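Local coordinates for beta-N-acetylglucosaminidase-like protein Glycoside hydrolase family 20 (Flavobacterium johnsoniae, PDB 6YHH) that probably releases terminal N-acetylhexosamine residues from chitin-derived oligosaccharides by hydrolysis, as a family 20 glycoside hydrolase taking part in bacterial chitin breakdown, at residues L9-Q14 / A171-N176; I471-W476 / R488-S493; F141-W146 / S477-T482. All blocks are in the same frame, centred on the assembly; numbering follows the deposited sequence.

Contact 1. Residues L9-Q14 / A171-N176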
loop_
_atom_site.group_PDB
_atom_site.type_symbol
_atom_site.label_atom_id
_atom_site.label_comp_id
_atom_site.label_asym_id
_atom_site.label_seq_id
_atom_site.Cartn_x
_atom_site.Cartn_y
_atom_site.Cartn_z
ATOM N N LEU A 9 19.656 -16.398 7.273
ATOM C CA LEU A 9 20.356 -15.484 6.359
ATOM C C LEU A 9 20.003 -15.868 4.955
ATOM O O LEU A 9 20.047 -17.061 4.608
ATOM C CB LEU A 9 21.891 -15.544 6.501
ATOM C CG LEU A 9 22.386 -15.393 7.933
ATOM C CD1 LEU A 9 23.926 -15.462 8.032
ATOM C CD2 LEU A 9 21.847 -14.128 8.598
ATOM N N MET A 10 19.724 -14.898 4.068
ATOM C CA MET A 10 19.363 -15.212 2.698
ATOM C C MET A 10 19.602 -13.919 1.885
ATOM O O MET A 10 19.069 -12.871 2.260
ATOM C CB MET A 10 17.906 -15.618 2.515
ATOM C CG MET A 10 17.623 -16.116 1.118
ATOM S SD MET A 10 15.912 -16.714 0.890
ATOM C CE MET A 10 15.794 -18.023 2.112
ATOM N N PRO A 11 20.428 -13.929 0.828
ATOM C CA PRO A 11 21.260 -15.089 0.426
ATOM C C PRO A 11 22.195 -15.583 1.552
ATOM O O PRO A 11 22.745 -14.762 2.289
ATOM C CB PRO A 11 22.098 -14.507 -0.703
ATOM C CG PRO A 11 21.282 -13.366 -1.242
ATOM C CD PRO A 11 20.663 -12.735 -0.033
ATOM N N TRP A 12 22.391 -16.907 1.605
ATOM C CA TRP A 12 23.369 -17.482 2.543
ATOM C C TRP A 12 24.770 -16.947 2.188
ATOM O O TRP A 12 25.181 -17.030 0.987
ATOM C CB TRP A 12 23.350 -18.982 2.445
ATOM C CG TRP A 12 24.172 -19.557 3.558
ATOM C CD1 TRP A 12 25.443 -20.078 3.450
ATOM C CD2 TRP A 12 23.858 -19.534 4.942
ATOM N NE1 TRP A 12 25.938 -20.388 4.699
ATOM C CE2 TRP A 12 24.968 -20.105 5.641
ATOM C CE3 TRP A 12 22.717 -19.147 5.686
ATOM C CZ2 TRP A 12 24.973 -20.266 7.042
ATOM C CZ3 TRP A 12 22.721 -19.325 7.063
ATOM C CH2 TRP A 12 23.850 -19.884 7.740
ATOM N N PRO A 13 25.461 -16.324 3.170
ATOM C CA PRO A 13 26.739 -15.695 2.832
ATOM C C PRO A 13 27.848 -16.715 2.488
ATOM O O PRO A 13 27.772 -17.906 2.839
ATOM C CB PRO A 13 27.107 -14.949 4.074
ATOM C CG PRO A 13 25.769 -14.649 4.759
ATOM C CD PRO A 13 25.016 -15.922 4.504
ATOM N N GLN A 14 28.847 -16.237 1.772
ATOM C CA GLN A 14 29.925 -17.085 1.221
ATOM C C GLN A 14 30.732 -17.718 2.395
ATOM O O GLN A 14 31.212 -18.859 2.290
ATOM C CB GLN A 14 30.880 -16.307 0.296
ATOM C CG GLN A 14 30.273 -15.711 -0.996
ATOM C CD GLN A 14 29.845 -16.748 -2.021
ATOM O OE1 GLN A 14 30.258 -17.949 -1.989
ATOM N NE2 GLN A 14 28.944 -16.306 -2.929
ATOM N N ALA A 171 16.880 -4.640 -2.722
ATOM C CA ALA A 171 18.045 -4.375 -1.857
ATOM C C ALA A 171 18.111 -5.287 -0.677
ATOM O O ALA A 171 19.179 -5.724 -0.285
ATOM C CB ALA A 171 18.131 -2.897 -1.474
ATOM N N ALA A 172 16.970 -5.562 -0.062
ATOM C CA ALA A 172 16.911 -6.432 1.085
ATOM C C ALA A 172 17.435 -7.806 0.792
ATOM O O ALA A 172 18.000 -8.505 1.698
ATOM C CB ALA A 172 15.469 -6.514 1.566
ATOM N N MET A 173 17.293 -8.218 -0.465
ATOM C CA MET A 173 17.751 -9.560 -0.933
ATOM C C MET A 173 19.084 -9.469 -1.678
ATOM O O MET A 173 19.476 -10.431 -2.351
ATOM C CB MET A 173 16.705 -10.168 -1.820
ATOM C CG MET A 173 15.354 -10.411 -1.124
ATOM S SD MET A 173 15.452 -11.161 0.530
ATOM C CE MET A 173 16.467 -12.588 0.043
ATOM N N LYS A 174 19.752 -8.325 -1.635
ATOM C CA LYS A 174 21.030 -8.098 -2.339
ATOM C C LYS A 174 20.952 -8.210 -3.840
ATOM O O LYS A 174 21.926 -8.575 -4.517
ATOM C CB LYS A 174 22.129 -8.977 -1.775
ATOM C CG LYS A 174 22.346 -8.780 -0.319
ATOM C CD LYS A 174 23.581 -9.547 0.182
ATOM C CE LYS A 174 23.774 -9.426 1.684
ATOM N NZ LYS A 174 22.907 -10.389 2.408
ATOM N N MET A 175 19.750 -7.947 -4.401
ATOM C CA MET A 175 19.589 -7.893 -5.838
ATOM C C MET A 175 19.911 -6.496 -6.368
ATOM O O MET A 175 19.620 -5.523 -5.686
ATOM C CB MET A 175 18.167 -8.329 -6.218
ATOM C CG MET A 175 17.941 -9.740 -5.825
ATOM S SD MET A 175 16.189 -10.243 -6.124
ATOM C CE MET A 175 16.092 -10.243 -7.929
ATOM N N ASN A 176 20.542 -6.417 -7.534
ATOM C CA ASN A 176 21.104 -5.134 -8.006
ATOM C C ASN A 176 20.719 -4.684 -9.345
ATOM O O ASN A 176 21.275 -3.658 -9.815
ATOM C CB ASN A 176 22.639 -5.155 -7.928
ATOM C CG ASN A 176 23.254 -6.202 -8.824
ATOM O OD1 ASN A 176 22.572 -7.051 -9.422
ATOM N ND2 ASN A 176 24.549 -6.112 -8.980
HETATM O O HOH W 1 20.056 -10.257 2.180
HETATM O O HOH W 2 24.231 -12.631 1.540
#
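M10 and P11 pack against M173 and K174 at the C-terminal end of helix 160-172. The helix closes in a Schellman motif. K174 has a positive phi and is its C-prime residue. K174 N donates to A171 O at 3.0 Å, and M175 N reaches back to L170 O. The contact joins the N-terminal loop before strand 15-19 to the first helix of the catalytic barrel that follows strand 146-152.

M173 meets the loop with its methyl end. Its chain is bent at both chi2 (-45°) and chi3 (-53°), which brings CE back against M10. CE lies 3.9 Å from M10 CG and 3.4 Å from M10 O. The two methionine side chains cross at a slant, and the far end of M10 leads away from M173. There M10 packs on helix 484-497, where M173 also touches V494.

P11 follows a cis peptide bond. Its ring lies against the backbone of the turn, with CD 3.5 Å from M173 O. The ring also touches W476 on helix 467-476.

The K174 side chain sets out toward the loop, runs extended to CE and turns at chi4 (82°). NZ then donates to two waters and also has a hydrogen bond with T119 on helix 110-123. A charged amine in this buried place is thus held by several polar partners. M10 O is shared too, since it also accepts from Q122 NE2. One water accepts from K174 NZ and lies 2.7 Å from P11 O. The other accepts from K174 NZ and bridges the two backbones, donating to M10 O at 2.8 Å and to A172 O at 2.7 Å.

Contact 2. Residues I471-W476 / R488-S493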
loop_
_atom_site.group_PDB
_atom_site.type_symbol
_atom_site.label_atom_id
_atom_site.label_comp_id
_atom_site.label_asym_id
_atom_site.label_seq_id
_atom_site.Cartn_x
_atom_site.Cartn_y
_atom_site.Cartn_z
ATOM N N ILE A 471 15.319 -16.970 -5.528
ATOM C CA ILE A 471 16.067 -16.662 -6.693
ATOM C C ILE A 471 17.264 -15.768 -6.335
ATOM O O ILE A 471 18.392 -16.008 -6.870
ATOM C CB ILE A 471 15.185 -16.043 -7.782
ATOM C CG1 ILE A 471 14.181 -17.093 -8.248
ATOM C CG2 ILE A 471 16.000 -15.491 -8.952
ATOM C CD1 ILE A 471 13.087 -16.528 -9.146
ATOM N N ALA A 472 17.072 -14.796 -5.458
ATOM C CA ALA A 472 18.156 -13.942 -5.012
ATOM C C ALA A 472 19.276 -14.792 -4.468
ATOM O O ALA A 472 20.454 -14.493 -4.684
ATOM C CB ALA A 472 17.694 -12.899 -4.009
ATOM N N GLU A 473 18.913 -15.809 -3.665
ATOM C CA GLU A 473 19.963 -16.691 -3.114
ATOM C C GLU A 473 20.712 -17.452 -4.209
ATOM O O GLU A 473 21.986 -17.518 -4.238
ATOM C CB GLU A 473 19.405 -17.643 -2.099
ATOM C CG GLU A 473 20.419 -18.717 -1.683
ATOM C CD GLU A 473 20.101 -19.231 -0.310
ATOM O OE1 GLU A 473 19.599 -20.368 -0.174
ATOM O OE2 GLU A 473 20.225 -18.412 0.656
ATOM N N ARG A 474 19.989 -17.959 -5.195
ATOM C CA ARG A 474 20.687 -18.580 -6.324
ATOM C C ARG A 474 21.653 -17.654 -7.043
ATOM O O ARG A 474 22.709 -18.079 -7.536
ATOM C CB ARG A 474 19.708 -19.203 -7.314
ATOM C CG ARG A 474 20.340 -19.919 -8.526
ATOM C CD ARG A 474 21.334 -21.037 -8.193
ATOM N NE ARG A 474 20.683 -21.953 -7.287
ATOM C CZ ARG A 474 21.138 -22.311 -6.086
ATOM N NH1 ARG A 474 22.329 -21.966 -5.574
ATOM N NH2 ARG A 474 20.353 -23.047 -5.386
ATOM N N LEU A 475 21.334 -16.392 -7.135
ATOM C CA LEU A 475 22.110 -15.486 -7.920
ATOM C C LEU A 475 23.304 -14.933 -7.128
ATOM O O LEU A 475 24.260 -14.483 -7.742
ATOM C CB LEU A 475 21.214 -14.353 -8.440
ATOM C CG LEU A 475 20.145 -14.875 -9.410
ATOM C CD1 LEU A 475 19.266 -13.677 -9.818
ATOM C CD2 LEU A 475 20.688 -15.680 -10.583
ATOM N N TRP A 476 23.246 -14.997 -5.794
ATOM C CA TRP A 476 24.335 -14.444 -4.941
ATOM C C TRP A 476 25.212 -15.548 -4.350
ATOM O O TRP A 476 26.444 -15.452 -4.359
ATOM C CB TRP A 476 23.701 -13.602 -3.809
ATOM C CG TRP A 476 24.729 -13.113 -2.789
ATOM C CD1 TRP A 476 25.349 -13.864 -1.846
ATOM C CD2 TRP A 476 25.241 -11.797 -2.675
ATOM N NE1 TRP A 476 26.271 -13.079 -1.152
ATOM C CE2 TRP A 476 26.191 -11.797 -1.637
ATOM C CE3 TRP A 476 24.966 -10.585 -3.331
ATOM C CZ2 TRP A 476 26.924 -10.668 -1.281
ATOM C CZ3 TRP A 476 25.707 -9.451 -2.960
ATOM C CH2 TRP A 476 26.668 -9.505 -1.944
ATOM N N ARG A 488 13.650 -23.363 2.560
ATOM C CA ARG A 488 12.278 -23.017 2.959
ATOM C C ARG A 488 12.210 -22.535 4.409
ATOM O O ARG A 488 11.389 -21.676 4.729
ATOM C CB ARG A 488 11.379 -24.257 2.895
ATOM C CG ARG A 488 11.057 -24.767 1.527
ATOM C CD ARG A 488 9.942 -25.797 1.619
ATOM N NE ARG A 488 9.914 -26.636 0.473
ATOM C CZ ARG A 488 9.306 -26.342 -0.692
ATOM N NH1 ARG A 488 8.693 -25.174 -0.779
ATOM N NH2 ARG A 488 9.323 -27.205 -1.727
ATOM N N LYS A 489 12.985 -23.181 5.288
ATOM C CA LYS A 489 13.011 -22.855 6.727
ATOM C C LYS A 489 13.451 -21.410 6.923
ATOM O O LYS A 489 12.837 -20.683 7.679
ATOM C CB LYS A 489 13.901 -23.821 7.535
ATOM N N ARG A 490 14.459 -20.974 6.172
ATOM C CA ARG A 490 14.987 -19.609 6.269
ATOM C C ARG A 490 14.063 -18.613 5.603
ATOM O O ARG A 490 13.990 -17.466 5.989
ATOM C CB ARG A 490 16.403 -19.509 5.634
ATOM C CG ARG A 490 17.439 -20.279 6.443
ATOM C CD ARG A 490 18.862 -20.162 5.859
ATOM N NE ARG A 490 19.047 -21.001 4.670
ATOM C CZ ARG A 490 19.235 -20.584 3.430
ATOM N NH1 ARG A 490 19.304 -19.292 3.081
ATOM N NH2 ARG A 490 19.344 -21.475 2.488
ATOM N N LEU A 491 13.362 -19.077 4.571
ATOM C CA LEU A 491 12.540 -18.132 3.755
ATOM C C LEU A 491 11.396 -17.518 4.567
ATOM O O LEU A 491 10.947 -16.398 4.276
ATOM C CB LEU A 491 11.976 -18.927 2.613
ATOM C CG LEU A 491 11.298 -18.138 1.506
ATOM C CD1 LEU A 491 12.268 -17.265 0.788
ATOM C CD2 LEU A 491 10.636 -19.074 0.495
ATOM N N GLU A 492 10.884 -18.245 5.556
ATOM C CA GLU A 492 9.725 -17.827 6.311
ATOM C C GLU A 492 9.975 -16.468 6.997
ATOM O O GLU A 492 9.182 -15.526 6.868
ATOM C CB GLU A 492 9.288 -18.825 7.355
ATOM C CG GLU A 492 8.938 -20.212 6.885
ATOM C CD GLU A 492 8.393 -21.081 8.027
ATOM O OE1 GLU A 492 8.548 -20.658 9.276
ATOM O OE2 GLU A 492 7.802 -22.178 7.668
ATOM N N SER A 493 11.105 -16.327 7.675
ATOM C CA SER A 493 11.389 -15.062 8.337
ATOM C C SER A 493 11.811 -13.963 7.367
ATOM O O SER A 493 11.491 -12.800 7.585
ATOM C CB SER A 493 12.451 -15.214 9.446
ATOM O OG SER A 493 13.667 -15.639 8.915
#
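Helices 467-476 and 484-497 are joined here by a buried salt bridge between E473 and R490. The two groups meet end-on, with NH1 and NH2 of the guanidinium each taking one carboxylate oxygen. R490 NH1 donates to E473 OE2 at 2.7 Å, and R490 NH2 donates to E473 OE1 at 2.9 Å. Both bonds are nearly straight, at 161° and 170°. Each oxygen uses its syn lone pair. The carboxylate and guanidinium planes are only 19° apart, so the pair lies almost flat.

The backbones stay well apart, and the side chains span the gap. E473 CG is anti to the backbone N, and the chain runs on extended. R490 bends at chi3 before presenting its two terminal nitrogens.

Helix 467-476 comes after strand 443-450 of the family 20 catalytic barrel and the short helix 460-464, and helix 484-497 comes next in the chain. The bridge is also tied to its surroundings. Y424 OH bonds E473 OE1, and W12 N donates to E473 OE2. R490 NH1 also donates to L9 O, while R490 NE binds N486 OD1. These bonds would fix the rotation of both groups and offset the cost of burying their charges. An alanine in place of E473 would probably leave the R490 charge buried without its carboxylate mate and W12 N without its acceptor.

Contact 3. Residues F141-W146 / S477-T482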
loop_
_atom_site.group_PDB
_atom_site.type_symbol
_atom_site.label_atom_id
_atom_site.label_comp_id
_atom_site.label_asym_id
_atom_site.label_seq_id
_atom_site.Cartn_x
_atom_site.Cartn_y
_atom_site.Cartn_z
ATOM N N PHE A 141 30.309 -11.985 -0.802
ATOM C CA PHE A 141 30.375 -11.373 -2.088
ATOM C C PHE A 141 29.416 -12.185 -2.975
ATOM O O PHE A 141 29.111 -13.334 -2.676
ATOM C CB PHE A 141 31.835 -11.477 -2.680
ATOM C CG PHE A 141 32.398 -12.924 -2.672
ATOM C CD1 PHE A 141 33.056 -13.419 -1.590
ATOM C CD2 PHE A 141 32.130 -13.798 -3.730
ATOM C CE1 PHE A 141 33.511 -14.737 -1.546
ATOM C CE2 PHE A 141 32.626 -15.096 -3.745
ATOM C CZ PHE A 141 33.318 -15.557 -2.624
ATOM N N PRO A 142 28.989 -11.573 -4.110
ATOM C CA PRO A 142 28.083 -12.282 -4.972
ATOM C C PRO A 142 28.738 -13.249 -5.973
ATOM O O PRO A 142 29.771 -12.918 -6.601
ATOM C CB PRO A 142 27.408 -11.110 -5.776
ATOM C CG PRO A 142 28.439 -10.044 -5.825
ATOM C CD PRO A 142 29.182 -10.188 -4.533
ATOM N N ARG A 143 28.040 -14.347 -6.275
ATOM C CA ARG A 143 28.433 -15.237 -7.335
ATOM C C ARG A 143 28.312 -14.649 -8.710
ATOM O O ARG A 143 29.244 -14.813 -9.551
ATOM C CB ARG A 143 27.617 -16.545 -7.241
ATOM C CG ARG A 143 28.017 -17.608 -8.272
ATOM C CD ARG A 143 27.161 -18.870 -8.127
ATOM N NE ARG A 143 27.478 -19.759 -9.237
ATOM C CZ ARG A 143 26.611 -20.662 -9.728
ATOM N NH1 ARG A 143 25.398 -20.797 -9.211
ATOM N NH2 ARG A 143 26.907 -21.394 -10.789
ATOM N N PHE A 144 27.229 -13.891 -9.001
ATOM C CA PHE A 144 27.023 -13.284 -10.312
ATOM C C PHE A 144 26.871 -11.814 -10.131
ATOM O O PHE A 144 26.281 -11.352 -9.093
ATOM C CB PHE A 144 25.713 -13.815 -10.984
ATOM C CG PHE A 144 25.762 -15.282 -11.327
ATOM C CD1 PHE A 144 26.486 -15.702 -12.444
ATOM C CD2 PHE A 144 25.113 -16.253 -10.558
ATOM C CE1 PHE A 144 26.560 -17.070 -12.746
ATOM C CE2 PHE A 144 25.183 -17.591 -10.890
ATOM C CZ PHE A 144 25.902 -17.985 -12.003
ATOM N N THR A 145 27.280 -11.090 -11.148
ATOM C CA THR A 145 27.161 -9.644 -11.078
ATOM C C THR A 145 25.761 -9.033 -11.437
ATOM O O THR A 145 25.473 -7.927 -11.009
ATOM C CB THR A 145 28.289 -8.940 -11.938
ATOM O OG1 THR A 145 28.471 -7.592 -11.504
ATOM C CG2 THR A 145 27.996 -8.954 -13.414
ATOM N N TRP A 146 24.963 -9.746 -12.231
ATOM C CA TRP A 146 23.636 -9.311 -12.687
ATOM C C TRP A 146 22.649 -10.134 -11.933
ATOM O O TRP A 146 22.544 -11.306 -12.155
ATOM C CB TRP A 146 23.517 -9.527 -14.215
ATOM C CG TRP A 146 22.255 -9.011 -14.790
ATOM C CD1 TRP A 146 20.957 -9.352 -14.419
ATOM C CD2 TRP A 146 22.142 -8.049 -15.833
ATOM N NE1 TRP A 146 20.045 -8.664 -15.204
ATOM C CE2 TRP A 146 20.729 -7.817 -16.040
ATOM C CE3 TRP A 146 23.068 -7.317 -16.567
ATOM C CZ2 TRP A 146 20.276 -6.985 -17.027
ATOM C CZ3 TRP A 146 22.605 -6.429 -17.523
ATOM C CH2 TRP A 146 21.200 -6.294 -17.738
ATOM N N SER A 477 24.579 -16.555 -3.766
ATOM C CA SER A 477 25.270 -17.522 -2.917
ATOM C C SER A 477 26.064 -18.529 -3.794
ATOM O O SER A 477 25.934 -18.621 -5.019
ATOM C CB SER A 477 24.276 -18.316 -2.096
ATOM O OG SER A 477 23.643 -17.469 -1.119
ATOM N N ALA A 478 26.868 -19.293 -3.100
ATOM C CA ALA A 478 27.683 -20.308 -3.770
ATOM C C ALA A 478 26.795 -21.320 -4.501
ATOM O O ALA A 478 25.692 -21.617 -4.060
ATOM C CB ALA A 478 28.518 -21.046 -2.700
ATOM N N GLU A 479 27.354 -21.915 -5.556
ATOM C CA GLU A 479 26.626 -22.839 -6.407
ATOM C C GLU A 479 26.151 -24.050 -5.650
ATOM O O GLU A 479 25.127 -24.609 -5.991
ATOM C CB GLU A 479 27.515 -23.279 -7.565
ATOM C CG GLU A 479 26.853 -24.218 -8.564
ATOM C CD GLU A 479 27.684 -24.537 -9.792
ATOM O OE1 GLU A 479 28.914 -24.283 -9.792
ATOM O OE2 GLU A 479 27.049 -25.020 -10.785
ATOM N N ASN A 480 26.855 -24.460 -4.605
ATOM C CA ASN A 480 26.422 -25.622 -3.841
ATOM C C ASN A 480 25.425 -25.390 -2.735
ATOM O O ASN A 480 25.113 -26.322 -2.042
ATOM C CB ASN A 480 27.617 -26.437 -3.308
ATOM C CG ASN A 480 28.427 -25.674 -2.297
ATOM O OD1 ASN A 480 28.159 -24.498 -2.012
ATOM N ND2 ASN A 480 29.484 -26.299 -1.805
ATOM N N ILE A 481 24.855 -24.178 -2.585
ATOM C CA ILE A 481 23.832 -24.001 -1.596
ATOM C C ILE A 481 22.494 -24.373 -2.308
ATOM O O ILE A 481 22.010 -23.578 -3.152
ATOM C CB ILE A 481 23.862 -22.522 -1.122
ATOM C CG1 ILE A 481 25.181 -22.072 -0.463
ATOM C CG2 ILE A 481 22.660 -22.199 -0.240
ATOM C CD1 ILE A 481 25.645 -22.948 0.661
ATOM N N THR A 482 22.013 -25.590 -2.094
ATOM C CA THR A 482 20.946 -26.152 -2.906
ATOM C C THR A 482 19.898 -26.896 -2.074
ATOM O O THR A 482 18.955 -27.459 -2.620
ATOM C CB THR A 482 21.485 -27.066 -3.974
ATOM O OG1 THR A 482 22.190 -28.117 -3.327
ATOM C CG2 THR A 482 22.381 -26.322 -4.966
HETATM O O HOH W 3 24.263 -20.042 -6.673
#
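R143 lies alongside the S477-E479 backbone and ends against the side chain of E479. Its CG is anti to the backbone N (chi1 -176°), and the chain is extended as far as NE. This carries the aliphatic part past S477 O, which is 3.4 Å from R143 CD. The guanidinium then lies over E479. E479 CB sits over the centre of one face, 3.5 Å from R143 CZ. The opposite face is covered near its rim by F144 CE2. The flat group is therefore sandwiched between an aliphatic carbon and a carbon of the F144 ring.

The charges of R143 and E479 interact only loosely. R143 NH2 is 3.6 Å from E479 OE2, a long salt bridge. The two planes are 22° apart, and the side chains pass each other at a slant. A stronger partner of R143 is D427, which forms a salt bridge with NH1. NH1 also donates to a water at 2.9 Å, which lies at the guanidinium edge, in its plane. The same water donates to S477 O at 2.7 Å and so links the two loops.

Further out, backbone and side-chain bonds set the loops in place. S477 is the first residue beyond the helical part of 467-476, and its OG is hydrogen-bonded to W12 O. A type I beta turn from A478 to I481 follows, with I481 N bonded to A478 O. I481 O accepts from R474 NH2.

Segment 141-146 links strand 131-140 of the N-terminal domain to strand 146-152, the first strand of the catalytic barrel. R143 and F144 make backbone hydrogen bonds with W476 and L475 at the end of helix 467-476. F144 packs on strand 443-450, and segment 477-482 leads on to helix 484-497.

From the N terminus, the loop at 9-14 comes first and meets 171-176, so contact 1 closes a long loop holding the N-terminal domain and the start of the barrel. Segment 141-146 lies within that loop and pairs with 477-482. Contact 3 thus closes the long path through the barrel and crosses contact 1. Contact 2 follows contact 1 in series and closes a short loop between neighbouring helices. It opens at 471-476, inside the loop of contact 3, and closes at 488-493, beyond 477-482, so these two cross. Together the three contacts tie the N-terminal loop and the interdomain linker to the first barrel helix, helix 467-476 and helix 484-497.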